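Local coordinates for protein probable porin (Pseudomonas aeruginosa, PDB 2Y0H) that probably serves as a porin of the OprD family, letting small solutes cross the outer membrane through a single-chain beta-barrel, at residues 244-249 / 267-272; 204-209 / 273-278. All blocks are in the same frame, centred on the assembly; numbering follows the deposited sequence.

Contact 1: residues 244-249 / 267-272. With C8E ((hydroxyethyloxy)tri(ethyloxy)octane), chain M.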
ATOM      1  N   ASP A 244       2.775  21.367  -4.413  1.00 28.15           N
ATOM      2  CA  ASP A 244       1.507  21.997  -4.009  1.00 31.99           C
ATOM      3  C   ASP A 244       0.329  21.046  -4.190  1.00 26.34           C
ATOM      4  O   ASP A 244      -0.206  20.923  -5.280  1.00 31.01           O
ATOM      5  CB  ASP A 244       1.265  23.294  -4.804  1.00 31.22           C
ATOM      6  CG  ASP A 244      -0.109  23.920  -4.526  1.00 31.66           C
ATOM      7  OD1 ASP A 244      -0.562  23.927  -3.364  1.00 33.67           O
ATOM      8  OD2 ASP A 244      -0.743  24.413  -5.479  1.00 33.37           O
ATOM      9  N   ASN A 245      -0.067  20.374  -3.119  1.00 24.88           N
ATOM     10  CA  ASN A 245      -1.191  19.444  -3.168  1.00 27.80           C
ATOM     11  C   ASN A 245      -1.848  19.290  -1.816  1.00 29.40           C
ATOM     12  O   ASN A 245      -1.190  19.069  -0.798  1.00 24.70           O
ATOM     13  CB  ASN A 245      -0.749  18.059  -3.642  1.00 28.86           C
ATOM     14  CG  ASN A 245      -1.901  17.047  -3.690  1.00 27.69           C
ATOM     15  OD1 ASN A 245      -2.265  16.435  -2.680  1.00 25.35           O
ATOM     16  ND2 ASN A 245      -2.449  16.849  -4.873  1.00 25.88           N
ATOM     17  N   ARG A 246      -3.161  19.423  -1.813  1.00 31.30           N
ATOM     18  CA  ARG A 246      -3.932  18.968  -0.686  1.00 31.67           C
ATOM     19  C   ARG A 246      -4.773  17.849  -1.251  1.00 29.90           C
ATOM     20  O   ARG A 246      -5.209  17.901  -2.411  1.00 27.13           O
ATOM     21  CB  ARG A 246      -4.742  20.113  -0.068  1.00 35.64           C
ATOM     22  CG  ARG A 246      -3.843  21.308   0.294  1.00 42.13           C
ATOM     23  CD  ARG A 246      -4.514  22.338   1.178  1.00 50.22           C
ATOM     24  NE  ARG A 246      -5.787  22.817   0.641  1.00 65.22           N
ATOM     25  CZ  ARG A 246      -5.905  23.770  -0.281  1.00 63.64           C
ATOM     26  NH1 ARG A 246      -4.820  24.340  -0.790  1.00 63.37           N
ATOM     27  NH2 ARG A 246      -7.113  24.141  -0.698  1.00 58.89           N
ATOM     28  N   ASN A 247      -4.949  16.816  -0.438  1.00 28.52           N
ATOM     29  CA  ASN A 247      -5.618  15.594  -0.845  1.00 29.06           C
ATOM     30  C   ASN A 247      -6.706  15.287   0.183  1.00 30.89           C
ATOM     31  O   ASN A 247      -6.384  14.977   1.334  1.00 29.08           O
ATOM     32  CB  ASN A 247      -4.583  14.458  -0.922  1.00 29.19           C
ATOM     33  CG  ASN A 247      -5.218  13.076  -1.121  1.00 30.00           C
ATOM     34  OD1 ASN A 247      -6.441  12.918  -1.062  1.00 27.57           O
ATOM     35  ND2 ASN A 247      -4.374  12.071  -1.355  1.00 29.22           N
ATOM     36  N   LEU A 248      -7.976  15.415  -0.225  1.00 29.62           N
ATOM     37  CA  LEU A 248      -9.134  15.064   0.617  1.00 28.79           C
ATOM     38  C   LEU A 248      -9.815  13.811   0.069  1.00 28.20           C
ATOM     39  O   LEU A 248     -10.297  13.800  -1.064  1.00 29.35           O
ATOM     40  CB  LEU A 248     -10.174  16.184   0.637  1.00 31.51           C
ATOM     41  CG  LEU A 248      -9.868  17.553   1.244  1.00 38.17           C
ATOM     42  CD1 LEU A 248      -8.490  18.043   0.866  1.00 40.91           C
ATOM     43  CD2 LEU A 248     -10.923  18.550   0.781  1.00 43.68           C
ATOM     44  N   ASN A 249      -9.861  12.754   0.865  1.00 26.51           N
ATOM     45  CA  ASN A 249     -10.490  11.526   0.411  1.00 27.09           C
ATOM     46  C   ASN A 249     -11.143  10.768   1.559  1.00 28.40           C
ATOM     47  O   ASN A 249     -10.669  10.813   2.701  1.00 29.03           O
ATOM     48  CB  ASN A 249      -9.510  10.640  -0.377  1.00 25.82           C
ATOM     49  CG  ASN A 249      -8.405  10.063   0.491  1.00 26.58           C
ATOM     50  OD1 ASN A 249      -8.511   8.947   0.987  1.00 26.47           O
ATOM     51  ND2 ASN A 249      -7.332  10.825   0.673  1.00 27.52           N
ATOM     52  N   LYS A 267     -10.438  14.101  -3.807  1.00 29.29           N
ATOM     53  CA  LYS A 267     -10.271  15.391  -4.446  1.00 33.32           C
ATOM     54  C   LYS A 267      -8.823  15.905  -4.314  1.00 30.89           C
ATOM     55  O   LYS A 267      -8.320  16.093  -3.213  1.00 32.72           O
ATOM     56  CB  LYS A 267     -11.274  16.363  -3.828  1.00 32.99           C
ATOM     57  CG  LYS A 267     -11.306  17.749  -4.424  1.00 44.20           C
ATOM     58  CD  LYS A 267     -12.441  18.579  -3.794  1.00 51.31           C
ATOM     59  CE  LYS A 267     -13.839  17.974  -4.067  1.00 59.71           C
ATOM     60  NZ  LYS A 267     -14.182  16.745  -3.260  1.00 55.81           N
ATOM     61  N   MET A 268      -8.162  16.099  -5.448  1.00 27.92           N
ATOM     62  CA  MET A 268      -6.840  16.731  -5.495  1.00 31.44           C
ATOM     63  C   MET A 268      -7.017  18.243  -5.633  1.00 31.46           C
ATOM     64  O   MET A 268      -7.767  18.717  -6.489  1.00 31.47           O
ATOM     65  CB  MET A 268      -6.018  16.214  -6.684  1.00 25.38           C
ATOM     66  CG  MET A 268      -5.817  14.700  -6.732  1.00 26.31           C
ATOM     67  SD  MET A 268      -4.856  14.082  -5.313  1.00 29.46           S
ATOM     68  CE  MET A 268      -6.159  13.219  -4.420  1.00 27.10           C
ATOM     69  N   ILE A 269      -6.321  18.994  -4.789  1.00 32.92           N
ATOM     70  CA  ILE A 269      -6.364  20.448  -4.828  1.00 28.88           C
ATOM     71  C   ILE A 269      -4.954  20.994  -4.917  1.00 34.22           C
ATOM     72  O   ILE A 269      -4.060  20.563  -4.174  1.00 29.18           O
ATOM     73  CB  ILE A 269      -7.024  20.999  -3.569  1.00 35.46           C
ATOM     74  CG1 ILE A 269      -8.427  20.385  -3.412  1.00 34.02           C
ATOM     75  CG2 ILE A 269      -7.065  22.520  -3.614  1.00 37.92           C
ATOM     76  CD1 ILE A 269      -8.984  20.439  -2.000  1.00 38.04           C
ATOM     77  N   GLY A 270      -4.761  21.957  -5.817  1.00 33.38           N
ATOM     78  CA  GLY A 270      -3.458  22.567  -6.036  1.00 31.91           C
ATOM     79  C   GLY A 270      -2.974  22.182  -7.416  1.00 32.12           C
ATOM     80  O   GLY A 270      -3.681  21.501  -8.156  1.00 32.47           O
ATOM     81  N   ASN A 271      -1.776  22.594  -7.802  1.00 34.19           N
ATOM     82  CA  ASN A 271      -1.389  22.258  -9.172  1.00 36.59           C
ATOM     83  C   ASN A 271      -0.649  20.927  -9.349  1.00 34.38           C
ATOM     84  O   ASN A 271      -0.427  20.503 -10.484  1.00 32.15           O
ATOM     85  CB  ASN A 271      -0.656  23.410  -9.868  1.00 45.87           C
ATOM     86  CG  ASN A 271       0.802  23.409  -9.575  1.00 46.46           C
ATOM     87  OD1 ASN A 271       1.199  23.352  -8.411  1.00 49.55           O
ATOM     88  ND2 ASN A 271       1.625  23.438 -10.624  1.00 40.16           N
ATOM     89  N   ASP A 272      -0.304  20.257  -8.242  1.00 30.76           N
ATOM     90  CA  ASP A 272       0.406  18.977  -8.306  1.00 29.32           C
ATOM     91  C   ASP A 272      -0.450  17.735  -8.033  1.00 28.67           C
ATOM     92  O   ASP A 272      -1.441  17.786  -7.310  1.00 28.46           O
ATOM     93  CB  ASP A 272       1.604  18.976  -7.348  1.00 28.49           C
ATOM     94  CG  ASP A 272       2.689  19.938  -7.785  1.00 33.62           C
ATOM     95  OD1 ASP A 272       2.952  19.991  -9.005  1.00 34.07           O
ATOM     96  OD2 ASP A 272       3.258  20.649  -6.920  1.00 31.16           O
TER
HETATM   97  C1  C8E M1401     -13.869  15.022   0.512  1.00 43.96           C
HETATM   98  C2  C8E M1401     -13.184  13.997   1.418  1.00 39.61           C
HETATM   99  C3  C8E M1401     -13.635  14.163   2.869  1.00 43.20           C
HETATM  100  C4  C8E M1401     -12.684  15.076   3.642  1.00 42.34           C
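The open end of a beta hairpin in the porin barrel is joined here: strands 244-256 and 259-269 run antiparallel, and the axes of the short segments 244-249 and 267-269 approach to 4.8 Å, at 159° between their directions. R246 with I269 and L248 with K267 are hydrogen-bonded pairs, N247 with M268 the non-hydrogen-bonded pair between them; R246 N to I269 O, at 2.8 Å, is one of the four regular rungs. R246, L248, K267 and I269 share one face. Detergent carbon C2 lies 3.8 Å from L248 CB, consistent with this face being the lipid-facing exterior of the barrel. There I269 CG2 sits over one side of the R246 guanidinium, while I269 CD1 meets L248 CD1 at 3.8 Å. Past I269 the ladder gives way to a turn through G270, whose positive phi of 113° suits glycine. D244 closes it: its N donates to the anti lone pair of D272 OD2, D244 O receives D272 N, and N271 N approaches D244 OD2 (3.1 Å) from above the carboxylate plane. With CG anti to the backbone N (chi1 179°), N245 turns its amide toward D272; ND2 bonds to D272 O (2.8 Å), which lies nearly in the N245 amide plane, though ND2 is tilted from the plane of that carbonyl, and weakly to M268 SD. On the inner face M268 runs alongside N247, and F274 packs on N245 and N247. N247 OD1 is 3.4 Å from M268 CE and accepts N249 ND2 at 2.9 Å, from above its carbonyl plane.

Contact 2: residues 204-209 / 273-278; sequences YRQHYL and AFPVLN
Q206 on strand 204-216 makes the polar part of the contact, with P275 in the loop after strand 259-269. The extended Q206 side chain, with CG trans to N (chi1 -176°), carries its amide across to the loop. There Q206 NE2 donates to P275 O at 3.3 Å with an N-H...O angle of 158°, the acceptor lying close to the amide plane. S232 OG, on strand 221-234, is the stronger partner of the same NE2. A water stands 2.7 Å from Q206 OE1 and 3.0 Å from P275 O, placed to bridge the other amide atom to the same carbonyl.

Aromatic and apolar contacts lie around this. The Q206 amide is almost parallel to the F274 ring, with planes 4° apart, although NE2 approaches obliquely, 3.2 Å from F274 CE1. F274 also meets the ring of F230. For Y204, P275 CB lies over one face toward the rim, 4.2 Å from Y204 CE2, whereas L277 comes in at the ring edge, its CD2 3.5 Å from Y204 OH.

A proline carbonyl met by one long amide bond, with a water beside it, combines with ring packing at Y204 and F274 to hold 274-277 against strand 204-216, consistent with the inward-folded loops of OprD-family porins.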
ATOM      1  N   TYR A 204      10.156  17.352  -0.147  1.00 22.15           N
ATOM      2  CA  TYR A 204       8.794  17.646   0.291  1.00 23.34           C
ATOM      3  C   TYR A 204       8.499  17.291   1.751  1.00 21.98           C
ATOM      4  O   TYR A 204       9.225  16.518   2.382  1.00 22.71           O
ATOM      5  CB  TYR A 204       7.753  17.011  -0.650  1.00 25.27           C
ATOM      6  CG  TYR A 204       7.491  15.525  -0.436  1.00 27.72           C
ATOM      7  CD1 TYR A 204       8.306  14.559  -1.029  1.00 21.80           C
ATOM      8  CD2 TYR A 204       6.426  15.093   0.350  1.00 22.83           C
ATOM      9  CE1 TYR A 204       8.054  13.209  -0.859  1.00 22.56           C
ATOM     10  CE2 TYR A 204       6.170  13.742   0.533  1.00 24.56           C
ATOM     11  CZ  TYR A 204       6.988  12.810  -0.067  1.00 26.01           C
ATOM     12  OH  TYR A 204       6.734  11.476   0.114  1.00 26.37           O
ATOM     13  N   ARG A 205       7.425  17.893   2.251  1.00 23.52           N
ATOM     14  CA  ARG A 205       6.859  17.664   3.586  1.00 28.08           C
ATOM     15  C   ARG A 205       5.397  17.294   3.392  1.00 24.22           C
ATOM     16  O   ARG A 205       4.732  17.860   2.539  1.00 23.90           O
ATOM     17  CB  ARG A 205       6.822  18.972   4.388  1.00 28.81           C
ATOM     18  CG  ARG A 205       8.091  19.436   4.979  1.00 37.54           C
ATOM     19  CD  ARG A 205       7.873  20.794   5.669  1.00 34.88           C
ATOM     20  NE  ARG A 205       9.166  21.339   6.059  1.00 41.28           N
ATOM     21  CZ  ARG A 205       9.467  21.797   7.270  1.00 44.27           C
ATOM     22  NH1 ARG A 205       8.556  21.805   8.236  1.00 41.61           N
ATOM     23  NH2 ARG A 205      10.690  22.247   7.508  1.00 42.61           N
ATOM     24  N   GLN A 206       4.876  16.414   4.232  1.00 24.15           N
ATOM     25  CA  GLN A 206       3.498  15.983   4.091  1.00 26.95           C
ATOM     26  C   GLN A 206       2.851  15.733   5.452  1.00 26.81           C
ATOM     27  O   GLN A 206       3.377  14.970   6.267  1.00 28.38           O
ATOM     28  CB  GLN A 206       3.464  14.711   3.257  1.00 23.29           C
ATOM     29  CG  GLN A 206       2.090  14.201   2.943  1.00 26.18           C
ATOM     30  CD  GLN A 206       2.130  13.118   1.874  1.00 26.07           C
ATOM     31  OE1 GLN A 206       2.349  11.956   2.174  1.00 25.08           O
ATOM     32  NE2 GLN A 206       1.922  13.509   0.621  1.00 25.21           N
ATOM     33  N   HIS A 207       1.711  16.370   5.687  1.00 26.06           N
ATOM     34  CA  HIS A 207       0.964  16.169   6.924  1.00 29.18           C
ATOM     35  C   HIS A 207      -0.248  15.334   6.604  1.00 24.92           C
ATOM     36  O   HIS A 207      -0.896  15.556   5.591  1.00 27.38           O
ATOM     37  CB  HIS A 207       0.494  17.501   7.535  1.00 28.53           C
ATOM     38  CG  HIS A 207       1.609  18.402   7.965  1.00 32.74           C
ATOM     39  ND1 HIS A 207       2.119  18.399   9.246  1.00 31.22           N
ATOM     40  CD2 HIS A 207       2.310  19.339   7.282  1.00 26.84           C
ATOM     41  CE1 HIS A 207       3.087  19.292   9.333  1.00 34.07           C
ATOM     42  NE2 HIS A 207       3.228  19.869   8.152  1.00 36.56           N
ATOM     43  N   TYR A 208      -0.564  14.390   7.481  1.00 25.14           N
ATOM     44  CA  TYR A 208      -1.702  13.511   7.289  1.00 27.36           C
ATOM     45  C   TYR A 208      -2.588  13.546   8.506  1.00 28.34           C
ATOM     46  O   TYR A 208      -2.104  13.457   9.638  1.00 26.80           O
ATOM     47  CB  TYR A 208      -1.244  12.067   7.069  1.00 24.63           C
ATOM     48  CG  TYR A 208      -2.351  11.042   7.205  1.00 28.92           C
ATOM     49  CD1 TYR A 208      -3.253  10.824   6.164  1.00 26.79           C
ATOM     50  CD2 TYR A 208      -2.494  10.278   8.363  1.00 27.55           C
ATOM     51  CE1 TYR A 208      -4.267   9.892   6.268  1.00 24.77           C
ATOM     52  CE2 TYR A 208      -3.522   9.323   8.468  1.00 29.62           C
ATOM     53  CZ  TYR A 208      -4.404   9.147   7.414  1.00 27.36           C
ATOM     54  OH  TYR A 208      -5.424   8.222   7.478  1.00 26.13           O
ATOM     55  N   LEU A 209      -3.889  13.653   8.258  1.00 27.52           N
ATOM     56  CA  LEU A 209      -4.880  13.532   9.312  1.00 30.68           C
ATOM     57  C   LEU A 209      -5.943  12.519   8.896  1.00 31.21           C
ATOM     58  O   LEU A 209      -6.533  12.627   7.822  1.00 30.43           O
ATOM     59  CB  LEU A 209      -5.531  14.883   9.606  1.00 29.84           C
ATOM     60  CG  LEU A 209      -6.266  14.883  10.941  1.00 41.48           C
ATOM     61  CD1 LEU A 209      -5.231  14.726  12.033  1.00 42.63           C
ATOM     62  CD2 LEU A 209      -7.083  16.170  11.146  1.00 47.43           C
ATOM     63  N   ALA A 273      -0.038  16.617  -8.612  1.00 27.22           N
ATOM     64  CA  ALA A 273      -0.545  15.321  -8.204  1.00 28.05           C
ATOM     65  C   ALA A 273      -0.146  15.063  -6.752  1.00 26.07           C
ATOM     66  O   ALA A 273       0.771  15.682  -6.235  1.00 25.49           O
ATOM     67  CB  ALA A 273       0.017  14.221  -9.106  1.00 25.02           C
ATOM     68  N   PHE A 274      -0.845  14.141  -6.102  1.00 24.78           N
ATOM     69  CA  PHE A 274      -0.488  13.707  -4.762  1.00 26.31           C
ATOM     70  C   PHE A 274       0.917  13.081  -4.724  1.00 25.56           C
ATOM     71  O   PHE A 274       1.181  12.099  -5.419  1.00 23.72           O
ATOM     72  CB  PHE A 274      -1.523  12.700  -4.255  1.00 24.64           C
ATOM     73  CG  PHE A 274      -1.269  12.217  -2.859  1.00 26.30           C
ATOM     74  CD1 PHE A 274      -1.199  13.124  -1.799  1.00 22.01           C
ATOM     75  CD2 PHE A 274      -1.104  10.854  -2.599  1.00 24.45           C
ATOM     76  CE1 PHE A 274      -0.973  12.690  -0.506  1.00 22.91           C
ATOM     77  CE2 PHE A 274      -0.874  10.397  -1.299  1.00 23.86           C
ATOM     78  CZ  PHE A 274      -0.812  11.317  -0.246  1.00 25.43           C
ATOM     79  N   PRO A 275       1.819  13.652  -3.911  1.00 24.09           N
ATOM     80  CA  PRO A 275       3.194  13.137  -3.809  1.00 27.30           C
ATOM     81  C   PRO A 275       3.265  11.801  -3.075  1.00 27.09           C
ATOM     82  O   PRO A 275       2.754  11.684  -1.954  1.00 26.39           O
ATOM     83  CB  PRO A 275       3.912  14.215  -2.993  1.00 26.90           C
ATOM     84  CG  PRO A 275       3.019  15.443  -3.092  1.00 28.36           C
ATOM     85  CD  PRO A 275       1.639  14.905  -3.159  1.00 25.46           C
ATOM     86  N   VAL A 276       3.864  10.804  -3.722  1.00 26.20           N
ATOM     87  CA  VAL A 276       4.273   9.571  -3.053  1.00 24.34           C
ATOM     88  C   VAL A 276       5.736   9.335  -3.344  1.00 24.66           C
ATOM     89  O   VAL A 276       6.256   9.828  -4.351  1.00 22.52           O
ATOM     90  CB  VAL A 276       3.462   8.339  -3.531  1.00 30.24           C
ATOM     91  CG1 VAL A 276       2.070   8.357  -2.930  1.00 30.62           C
ATOM     92  CG2 VAL A 276       3.386   8.293  -5.066  1.00 30.00           C
ATOM     93  N   LEU A 277       6.401   8.579  -2.470  1.00 23.81           N
ATOM     94  CA  LEU A 277       7.777   8.146  -2.714  1.00 27.73           C
ATOM     95  C   LEU A 277       7.880   7.283  -3.978  1.00 29.87           C
ATOM     96  O   LEU A 277       6.965   6.519  -4.295  1.00 27.68           O
ATOM     97  CB  LEU A 277       8.320   7.368  -1.511  1.00 28.58           C
ATOM     98  CG  LEU A 277       8.453   8.169  -0.209  1.00 29.43           C
ATOM     99  CD1 LEU A 277       8.838   7.275   0.971  1.00 23.64           C
ATOM    100  CD2 LEU A 277       9.463   9.299  -0.384  1.00 24.49           C
ATOM    101  N   ASN A 278       8.998   7.406  -4.687  1.00 26.48           N
ATOM    102  CA  ASN A 278       9.249   6.622  -5.897  1.00 31.15           C
ATOM    103  C   ASN A 278       9.274   5.122  -5.598  1.00 31.48           C
ATOM    104  O   ASN A 278       9.431   4.709  -4.447  1.00 30.93           O
ATOM    105  CB  ASN A 278      10.602   7.006  -6.484  1.00 29.47           C
ATOM    106  CG  ASN A 278      11.729   6.627  -5.562  1.00 30.57           C
ATOM    107  OD1 ASN A 278      11.882   7.209  -4.486  1.00 27.41           O
ATOM    108  ND2 ASN A 278      12.485   5.601  -5.938  1.00 28.91           N
TER
HETATM  109  O   HOH W   1       2.134   9.924   0.417  1.00 25.52           O

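Overall arrangement
From the N terminus, the chain first passes 204-209 at the start of strand 204-216, then runs back along the barrel wall in strand 221-234 before reaching 244-249. Contact 1 closes the hairpin from 244-249 to 267-272, with 17 residues between its segments. The chain continues directly into 273-278, where contact 2 closes a larger loop of 63 intervening residues; contact 1 is therefore nested within it. The centres lie about 10 Å apart, and M268 SD is 3.8 Å from F274 CB. Contact 1 joins neighbouring strands 244-256 and 259-269; contact 2 ties the loop after 259-269 to strand 204-216, with strand 221-234 lying between 204-216 and 244-256.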